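Local coordinates for NAD-dependent epimerase/dehydratase domain-containing protein (Ruegeria pomeroyi DSS-3, PDB 3IUS), which is of unknown function but probably binds a nicotinamide adenine dinucleotide in a Rossmann-type fold, like NAD-dependent epimerases and dehydratases, at residues 13-18 with 155-160; 121-124 with 128-131; 219-224 with 276-281. All coordinates share one frame; numbering follows the deposited sequence.

Contact 1. Residues 13-18 with 155-160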
loop_
_atom_site.group_PDB
_atom_site.type_symbol
_atom_site.label_atom_id
_atom_site.label_comp_id
_atom_site.label_asym_id
_atom_site.label_seq_id
_atom_site.Cartn_x
_atom_site.Cartn_y
_atom_site.Cartn_z
ATOM N N HIS A 13 5.166 -2.994 10.734
ATOM C CA HIS A 13 3.879 -3.676 10.790
ATOM C C HIS A 13 2.761 -2.692 11.119
ATOM O O HIS A 13 2.370 -2.553 12.277
ATOM C CB HIS A 13 3.932 -4.756 11.864
ATOM C CG HIS A 13 2.810 -5.745 11.791
ATOM N ND1 HIS A 13 2.813 -6.810 10.915
ATOM C CD2 HIS A 13 1.664 -5.847 12.505
ATOM C CE1 HIS A 13 1.709 -7.517 11.083
ATOM N NE2 HIS A 13 0.995 -6.955 12.042
ATOM N N GLY A 14 2.246 -2.019 10.095
ATOM C CA GLY A 14 1.240 -0.990 10.292
ATOM C C GLY A 14 -0.139 -1.372 9.788
ATOM O O GLY A 14 -0.523 -2.538 9.817
ATOM N N TYR A 15 -0.876 -0.373 9.316
ATOM C CA TYR A 15 -2.264 -0.540 8.901
ATOM C C TYR A 15 -2.487 -1.752 7.995
ATOM O O TYR A 15 -3.316 -2.613 8.295
ATOM C CB TYR A 15 -2.766 0.742 8.228
ATOM C CG TYR A 15 -4.237 0.713 7.881
ATOM C CD1 TYR A 15 -5.207 0.897 8.861
ATOM C CD2 TYR A 15 -4.654 0.503 6.576
ATOM C CE1 TYR A 15 -6.557 0.862 8.544
ATOM C CE2 TYR A 15 -5.995 0.465 6.250
ATOM C CZ TYR A 15 -6.942 0.648 7.233
ATOM O OH TYR A 15 -8.275 0.609 6.899
ATOM N N THR A 16 -1.737 -1.817 6.899
ATOM C CA THR A 16 -1.887 -2.884 5.915
ATOM C C THR A 16 -1.450 -4.246 6.448
ATOM O O THR A 16 -2.195 -5.220 6.360
ATOM C CB THR A 16 -1.109 -2.563 4.623
ATOM O OG1 THR A 16 -1.709 -1.431 3.981
ATOM C CG2 THR A 16 -1.117 -3.746 3.664
ATOM N N ALA A 17 -0.241 -4.314 6.993
ATOM C CA ALA A 17 0.309 -5.578 7.479
ATOM C C ALA A 17 -0.534 -6.196 8.603
ATOM O O ALA A 17 -0.588 -7.412 8.748
ATOM C CB ALA A 17 1.756 -5.384 7.933
ATOM N N ARG A 18 -1.196 -5.351 9.391
ATOM C CA ARG A 18 -2.046 -5.831 10.480
ATOM C C ARG A 18 -3.291 -6.562 9.984
ATOM O O ARG A 18 -3.735 -7.527 10.608
ATOM C CB ARG A 18 -2.423 -4.684 11.421
ATOM C CG ARG A 18 -1.254 -4.235 12.275
ATOM C CD ARG A 18 -1.525 -2.925 12.977
ATOM N NE ARG A 18 -0.269 -2.299 13.376
ATOM C CZ ARG A 18 -0.175 -1.179 14.081
ATOM N NH1 ARG A 18 -1.275 -0.551 14.478
ATOM N NH2 ARG A 18 1.021 -0.689 14.389
ATOM N N TYR A 155 -7.428 2.581 1.433
ATOM C CA TYR A 155 -8.573 2.907 2.278
ATOM C C TYR A 155 -9.174 1.648 2.889
ATOM O O TYR A 155 -8.859 0.526 2.479
ATOM C CB TYR A 155 -9.625 3.733 1.522
ATOM C CG TYR A 155 -10.556 2.947 0.608
ATOM C CD1 TYR A 155 -11.905 2.801 0.918
ATOM C CD2 TYR A 155 -10.094 2.372 -0.577
ATOM C CE1 TYR A 155 -12.766 2.100 0.082
ATOM C CE2 TYR A 155 -10.951 1.666 -1.421
ATOM C CZ TYR A 155 -12.284 1.527 -1.081
ATOM O OH TYR A 155 -13.144 0.839 -1.913
ATOM N N GLY A 156 -10.025 1.836 3.887
ATOM C CA GLY A 156 -10.569 0.717 4.632
ATOM C C GLY A 156 -11.113 1.134 5.984
ATOM O O GLY A 156 -11.254 2.327 6.265
ATOM N N PRO A 157 -11.429 0.151 6.837
ATOM C CA PRO A 157 -11.967 0.458 8.165
ATOM C C PRO A 157 -11.000 1.359 8.918
ATOM O O PRO A 157 -9.804 1.078 8.934
ATOM C CB PRO A 157 -12.038 -0.915 8.840
ATOM C CG PRO A 157 -12.088 -1.896 7.719
ATOM C CD PRO A 157 -11.255 -1.296 6.624
ATOM N N GLY A 158 -11.502 2.433 9.517
ATOM C CA GLY A 158 -10.655 3.331 10.280
ATOM C C GLY A 158 -9.897 4.286 9.384
ATOM O O GLY A 158 -9.319 5.264 9.853
ATOM N N ARG A 159 -9.888 4.002 8.087
ATOM C CA ARG A 159 -9.284 4.911 7.123
ATOM C C ARG A 159 -10.257 5.196 5.983
ATOM O O ARG A 159 -9.985 4.896 4.818
ATOM C CB ARG A 159 -7.960 4.354 6.601
ATOM C CG ARG A 159 -7.135 5.369 5.823
ATOM C CD ARG A 159 -5.725 4.868 5.571
ATOM N NE ARG A 159 -4.941 4.802 6.801
ATOM C CZ ARG A 159 -3.724 4.273 6.875
ATOM N NH1 ARG A 159 -3.164 3.763 5.787
ATOM N NH2 ARG A 159 -3.074 4.249 8.031
ATOM N N GLY A 160 -11.402 5.773 6.341
ATOM C CA GLY A 160 -12.443 6.080 5.380
ATOM C C GLY A 160 -12.864 7.531 5.477
ATOM O O GLY A 160 -12.381 8.262 6.341
#
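The guanidinium of Arg159 lies flat over one face of the Tyr15 ring, its plane tilted only 23° from that of the ring, with CZ standing 4.1 Å from the centroid of the Tyr15 ring. This is a cation-pi stack. The arginine reaches it through an aliphatic chain bent at CG-CD (chi3 -69°), and the two side chains run past each other in opposite directions, so that Arg159 NH2 ends 3.5 Å from Tyr15 CB while Arg159 CB sits back near the phenol end.

At the ring's edge, close to its plane, is the carbonyl of Pro157. Tyr15 OH donates to Pro157 O at a short 2.6 Å, coming in from above the carbonyl plane. CG of Tyr15 is anti to its own N (chi1 -174°), which carries the hydroxyl across to the 155-160 loop. There Gly156 C is 3.0 Å from Tyr15 OH, and a side chain on that glycine would run into the hydroxyl. The loop itself is a type II turn from Gly156 to Arg159, closed by Arg159 N to Gly156 O at 2.8 Å.

Within 13-18, Arg18 NE donates to His13 O at 2.9 Å, holding the glycine-rich turn to the helix that follows. Gly14 and Ala17 fit the glycine-rich Rossmann pattern that follows strand 7-11, which is consistent with a dinucleotide site here. Helix 185-197 backs the contact through Val185, touched by both Tyr15 and Pro157, while Ile154 of strand 146-155 lies against Tyr15 and Thr16.

Contact 2. Residues 121-124 with 128-131; sequences LTPT and GRWR
Pro123 rests its ring directly on the backbone of Gly128. Its CB comes to 3.4 Å from Gly128 C, and its CG lies 3.6 Å from Gly128 O, so the touching is done by two methylenes on a bare turn of helix. The CA atoms of Pro123 and Gly128 are only 5.0 Å apart, and a CB on the glycine would collide with Pro123 CB; the absence of a side chain is what permits this closeness.

One residue further on, the aliphatic part of Arg129 flanks the proline, CG of Arg129 standing 4.0 Å from CG of Pro123. With CG of Arg129 beside its backbone N (chi1 -70°) and the chain bent at chi3, the guanidinium swings toward the Thr124 side of the loop. A water joins the two sides there: it donates to Pro123 O at 2.9 Å and accepts from Arg129 NH1 at 3.0 Å, lying in the plane of the guanidinium at its edge. The polar link across the contact is thus indirect.

In the next shell, Thr124 OG1 is hydrogen-bonded to Glu251 and Thr122 OG1 to the carbonyl of Tyr107, which fix the loop on both sides of the proline. Val132, farther along the same helix, receives the side chains of both Leu121 and Pro123, continuing the apolar contact along the helix.

This is a local loop-to-helix contact: the loop after strand 114-115 packs on the first turns of helix 126-140, one of the helices around the parallel sheet of the Rossmann-type fold.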
loop_
_atom_site.group_PDB
_atom_site.type_symbol
_atom_site.label_atom_id
_atom_site.label_comp_id
_atom_site.label_asym_id
_atom_site.label_seq_id
_atom_site.Cartn_x
_atom_site.Cartn_y
_atom_site.Cartn_z
ATOM N N LEU A 121 9.664 3.609 -15.542
ATOM C CA LEU A 121 9.476 4.404 -14.330
ATOM C C LEU A 121 10.034 5.816 -14.482
ATOM O O LEU A 121 11.232 6.005 -14.684
ATOM C CB LEU A 121 10.126 3.707 -13.136
ATOM C CG LEU A 121 9.764 2.225 -12.999
ATOM C CD1 LEU A 121 10.444 1.612 -11.782
ATOM C CD2 LEU A 121 8.253 2.042 -12.939
ATOM N N THR A 122 9.159 6.809 -14.379
ATOM C CA THR A 122 9.574 8.200 -14.494
ATOM C C THR A 122 8.899 9.065 -13.438
ATOM O O THR A 122 8.128 9.961 -13.768
ATOM C CB THR A 122 9.268 8.777 -15.896
ATOM O OG1 THR A 122 7.851 8.854 -16.089
ATOM C CG2 THR A 122 9.859 7.889 -16.972
ATOM N N PRO A 123 9.196 8.804 -12.158
ATOM C CA PRO A 123 8.590 9.607 -11.087
ATOM C C PRO A 123 8.976 11.077 -11.232
ATOM O O PRO A 123 10.071 11.389 -11.702
ATOM C CB PRO A 123 9.189 9.015 -9.809
ATOM C CG PRO A 123 10.404 8.240 -10.252
ATOM C CD PRO A 123 10.162 7.812 -11.659
ATOM N N THR A 124 8.088 11.978 -10.835
ATOM C CA THR A 124 8.377 13.394 -11.013
ATOM C C THR A 124 8.751 14.104 -9.715
ATOM O O THR A 124 9.078 15.286 -9.731
ATOM C CB THR A 124 7.208 14.140 -11.696
ATOM O OG1 THR A 124 6.049 14.089 -10.860
ATOM C CG2 THR A 124 6.889 13.511 -13.046
ATOM N N GLY A 128 8.702 9.592 -5.152
ATOM C CA GLY A 128 8.664 8.609 -6.215
ATOM C C GLY A 128 10.044 8.108 -6.594
ATOM O O GLY A 128 10.219 6.922 -6.886
ATOM N N ARG A 129 11.024 9.009 -6.617
ATOM C CA ARG A 129 12.398 8.611 -6.930
ATOM C C ARG A 129 12.962 7.708 -5.832
ATOM O O ARG A 129 13.690 6.751 -6.114
ATOM C CB ARG A 129 13.311 9.822 -7.146
ATOM C CG ARG A 129 13.022 10.605 -8.420
ATOM C CD ARG A 129 14.144 11.589 -8.738
ATOM N NE ARG A 129 14.510 12.410 -7.589
ATOM C CZ ARG A 129 13.936 13.569 -7.292
ATOM N NH1 ARG A 129 12.974 14.047 -8.063
ATOM N NH2 ARG A 129 14.330 14.253 -6.225
ATOM N N TRP A 130 12.623 8.007 -4.582
ATOM C CA TRP A 130 13.091 7.181 -3.472
ATOM C C TRP A 130 12.479 5.782 -3.538
ATOM O O TRP A 130 13.138 4.791 -3.204
ATOM C CB TRP A 130 12.784 7.826 -2.118
ATOM C CG TRP A 130 13.377 9.190 -1.941
ATOM C CD1 TRP A 130 14.388 9.750 -2.669
ATOM C CD2 TRP A 130 13.004 10.164 -0.959
ATOM N NE1 TRP A 130 14.660 11.013 -2.206
ATOM C CE2 TRP A 130 13.824 11.292 -1.158
ATOM C CE3 TRP A 130 12.054 10.192 0.066
ATOM C CZ2 TRP A 130 13.722 12.437 -0.371
ATOM C CZ3 TRP A 130 11.953 11.333 0.848
ATOM C CH2 TRP A 130 12.784 12.438 0.625
ATOM N N ARG A 131 11.219 5.706 -3.966
ATOM C CA ARG A 131 10.561 4.416 -4.161
ATOM C C ARG A 131 11.280 3.614 -5.234
ATOM O O ARG A 131 11.543 2.429 -5.052
ATOM C CB ARG A 131 9.094 4.590 -4.553
ATOM C CG ARG A 131 8.180 4.945 -3.403
ATOM C CD ARG A 131 8.008 3.776 -2.442
ATOM N NE ARG A 131 7.157 4.157 -1.321
ATOM C CZ ARG A 131 6.872 3.367 -0.292
ATOM N NH1 ARG A 131 7.370 2.139 -0.237
ATOM N NH2 ARG A 131 6.088 3.805 0.683
HETATM O O HOH W 1 12.393 12.939 -10.838
#

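Contact 3. Residues 219-224 with 276-281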
loop_
_atom_site.group_PDB
_atom_site.type_symbol
_atom_site.label_atom_id
_atom_site.label_comp_id
_atom_site.label_asym_id
_atom_site.label_seq_id
_atom_site.Cartn_x
_atom_site.Cartn_y
_atom_site.Cartn_z
ATOM N N ILE A 219 -15.278 11.940 -2.254
ATOM C CA ILE A 219 -15.818 12.869 -1.270
ATOM C C ILE A 219 -17.312 13.088 -1.494
ATOM O O ILE A 219 -18.111 13.034 -0.554
ATOM C CB ILE A 219 -15.075 14.213 -1.357
ATOM C CG1 ILE A 219 -13.639 14.058 -0.850
ATOM C CG2 ILE A 219 -15.828 15.309 -0.595
ATOM C CD1 ILE A 219 -12.780 15.292 -1.041
ATOM N N ALA A 220 -17.691 13.334 -2.744
ATOM C CA ALA A 220 -19.098 13.536 -3.067
ATOM C C ALA A 220 -19.949 12.320 -2.700
ATOM O O ALA A 220 -21.029 12.454 -2.148
ATOM C CB ALA A 220 -19.263 13.875 -4.547
ATOM N N TYR A 221 -19.458 11.123 -3.014
ATOM C CA TYR A 221 -20.250 9.920 -2.777
ATOM C C TYR A 221 -20.416 9.629 -1.287
ATOM O O TYR A 221 -21.472 9.167 -0.851
ATOM C CB TYR A 221 -19.644 8.703 -3.496
ATOM C CG TYR A 221 -20.607 7.542 -3.571
ATOM C CD1 TYR A 221 -21.859 7.693 -4.162
ATOM C CD2 TYR A 221 -20.276 6.296 -3.048
ATOM C CE1 TYR A 221 -22.749 6.640 -4.229
ATOM C CE2 TYR A 221 -21.162 5.240 -3.109
ATOM C CZ TYR A 221 -22.393 5.414 -3.708
ATOM O OH TYR A 221 -23.278 4.364 -3.773
ATOM N N ALA A 222 -19.376 9.903 -0.509
ATOM C CA ALA A 222 -19.436 9.718 0.933
ATOM C C ALA A 222 -20.515 10.642 1.507
ATOM O O ALA A 222 -21.320 10.235 2.342
ATOM C CB ALA A 222 -18.085 10.014 1.563
ATOM N N ALA A 223 -20.542 11.878 1.026
ATOM C CA ALA A 223 -21.553 12.843 1.482
ATOM C C ALA A 223 -22.956 12.363 1.107
ATOM O O ALA A 223 -23.882 12.402 1.917
ATOM C CB ALA A 223 -21.282 14.216 0.897
ATOM N N GLU A 224 -23.103 11.903 -0.126
ATOM C CA GLU A 224 -24.372 11.366 -0.599
ATOM C C GLU A 224 -24.878 10.232 0.302
ATOM O O GLU A 224 -26.032 10.226 0.715
ATOM C CB GLU A 224 -24.225 10.889 -2.045
ATOM C CG GLU A 224 -25.486 10.311 -2.662
ATOM C CD GLU A 224 -25.261 9.814 -4.082
ATOM O OE1 GLU A 224 -24.308 10.289 -4.735
ATOM O OE2 GLU A 224 -26.036 8.950 -4.544
ATOM N N GLY A 276 -16.980 -0.200 -2.141
ATOM C CA GLY A 276 -16.132 -0.094 -0.967
ATOM C C GLY A 276 -16.712 0.870 0.061
ATOM O O GLY A 276 -16.766 0.573 1.257
ATOM N N LEU A 277 -17.145 2.032 -0.406
ATOM C CA LEU A 277 -17.708 3.046 0.486
ATOM C C LEU A 277 -19.029 2.633 1.131
ATOM O O LEU A 277 -19.283 2.943 2.299
ATOM C CB LEU A 277 -17.873 4.390 -0.237
ATOM C CG LEU A 277 -16.801 5.448 0.039
ATOM C CD1 LEU A 277 -15.436 4.875 -0.201
ATOM C CD2 LEU A 277 -17.004 6.715 -0.796
ATOM N N GLU A 278 -19.880 1.958 0.368
ATOM C CA GLU A 278 -21.151 1.496 0.903
ATOM C C GLU A 278 -20.927 0.496 2.035
ATOM O O GLU A 278 -21.605 0.546 3.057
ATOM C CB GLU A 278 -22.016 0.897 -0.206
ATOM C CG GLU A 278 -22.281 1.874 -1.340
ATOM C CD GLU A 278 -23.147 1.293 -2.439
ATOM O OE1 GLU A 278 -24.380 1.216 -2.244
ATOM O OE2 GLU A 278 -22.596 0.929 -3.501
ATOM N N ALA A 279 -19.965 -0.408 1.846
ATOM C CA ALA A 279 -19.609 -1.378 2.877
ATOM C C ALA A 279 -18.965 -0.731 4.101
ATOM O O ALA A 279 -19.250 -1.113 5.234
ATOM C CB ALA A 279 -18.680 -2.447 2.302
ATOM N N LEU A 280 -18.082 0.237 3.867
ATOM C CA LEU A 280 -17.404 0.940 4.952
ATOM C C LEU A 280 -18.389 1.679 5.844
ATOM O O LEU A 280 -18.267 1.659 7.069
ATOM C CB LEU A 280 -16.370 1.924 4.402
ATOM C CG LEU A 280 -14.915 1.455 4.454
ATOM C CD1 LEU A 280 -14.749 0.180 3.658
ATOM C CD2 LEU A 280 -13.964 2.537 3.955
ATOM N N GLN A 281 -19.364 2.327 5.226
ATOM C CA GLN A 281 -20.355 3.081 5.985
ATOM C C GLN A 281 -21.137 2.161 6.917
ATOM O O GLN A 281 -21.507 2.555 8.020
ATOM C CB GLN A 281 -21.324 3.804 5.059
ATOM C CG GLN A 281 -22.225 4.772 5.822
ATOM C CD GLN A 281 -23.418 5.223 5.022
ATOM O OE1 GLN A 281 -23.917 4.497 4.172
ATOM N NE2 GLN A 281 -23.904 6.426 5.316
#
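Tyr221 and Leu277 meet where helix 215-226 packs beside helix 273-282, a helix-helix pair about 20 Å from the centre of the chain. It belongs to the C-terminal part, which in extended short-chain dehydrogenases typically forms the smaller lobe beside the Rossmann domain. The two short segments run in broadly the same direction, crossing at -42° with their axes 10.4 Å apart at closest approach. Ala222 and Leu277 bring the backbones nearest, their CA atoms 6.9 Å apart.

From its CB, which heads for the partner helix, the tyrosine places CG anti to its backbone N (chi1 -165°), and the ring slides past the leucine in the opposite direction. Along one edge, Tyr221 CD2 touches Leu277 CD2 at 4.0 Å and also comes near Leu277 CB. One atom further, Tyr221 CE2 meets the methylene CG of Glu278, again near the ring plane. The hydroxyl then ends beside the glutamate's carboxylate, whose plane is turned 87° from the ring, nearly perpendicular. The two groups lie close but are not hydrogen-bonded. An alanine in place of Tyr221 would take away the ring and is likely to leave Leu277 CD2 and Glu278 CG without their aromatic neighbour, opening a gap between the helices and leaving the end of the glutamate less confined.

Leu277 is the shared apolar piece: the same CD2 methyl that meets the tyrosine also lies 4.2 Å from Ala222 CB. Val218 and Leu225 of helix 215-226 also touch this leucine, and Tyr155 touches it from the sheet. At the later end of the interface, Gln281 NE2 bonds Leu225 O and Gln226 OE1, a polar tie between the helices. The tyrosine's own tip finishes with Tyr221 OH at 3.4 Å from Glu278 CD.

From the N terminus, the chain leaves strand 7-11 and enters contact 1 at 13-18; that contact closes only at 155-160, after strand 146-155. Contact 2 is nested inside this long loop as a local loop-to-helix contact, 121-124 on 128-131, its centre 24 Å from that of contact 1 and without touching it. Contact 3 follows in series, opening at 219-224 and closing at 276-281, so none of the three cross. Contacts 1 and 3 do meet: Tyr155 OH packs 3.3 Å from Gly276 CA, and Tyr155 CE1 lies 3.9 Å from Leu277 CD1. The end of strand 146-155 and the loop after it therefore lie between the glycine-rich turn and helices 215-226 and 273-282.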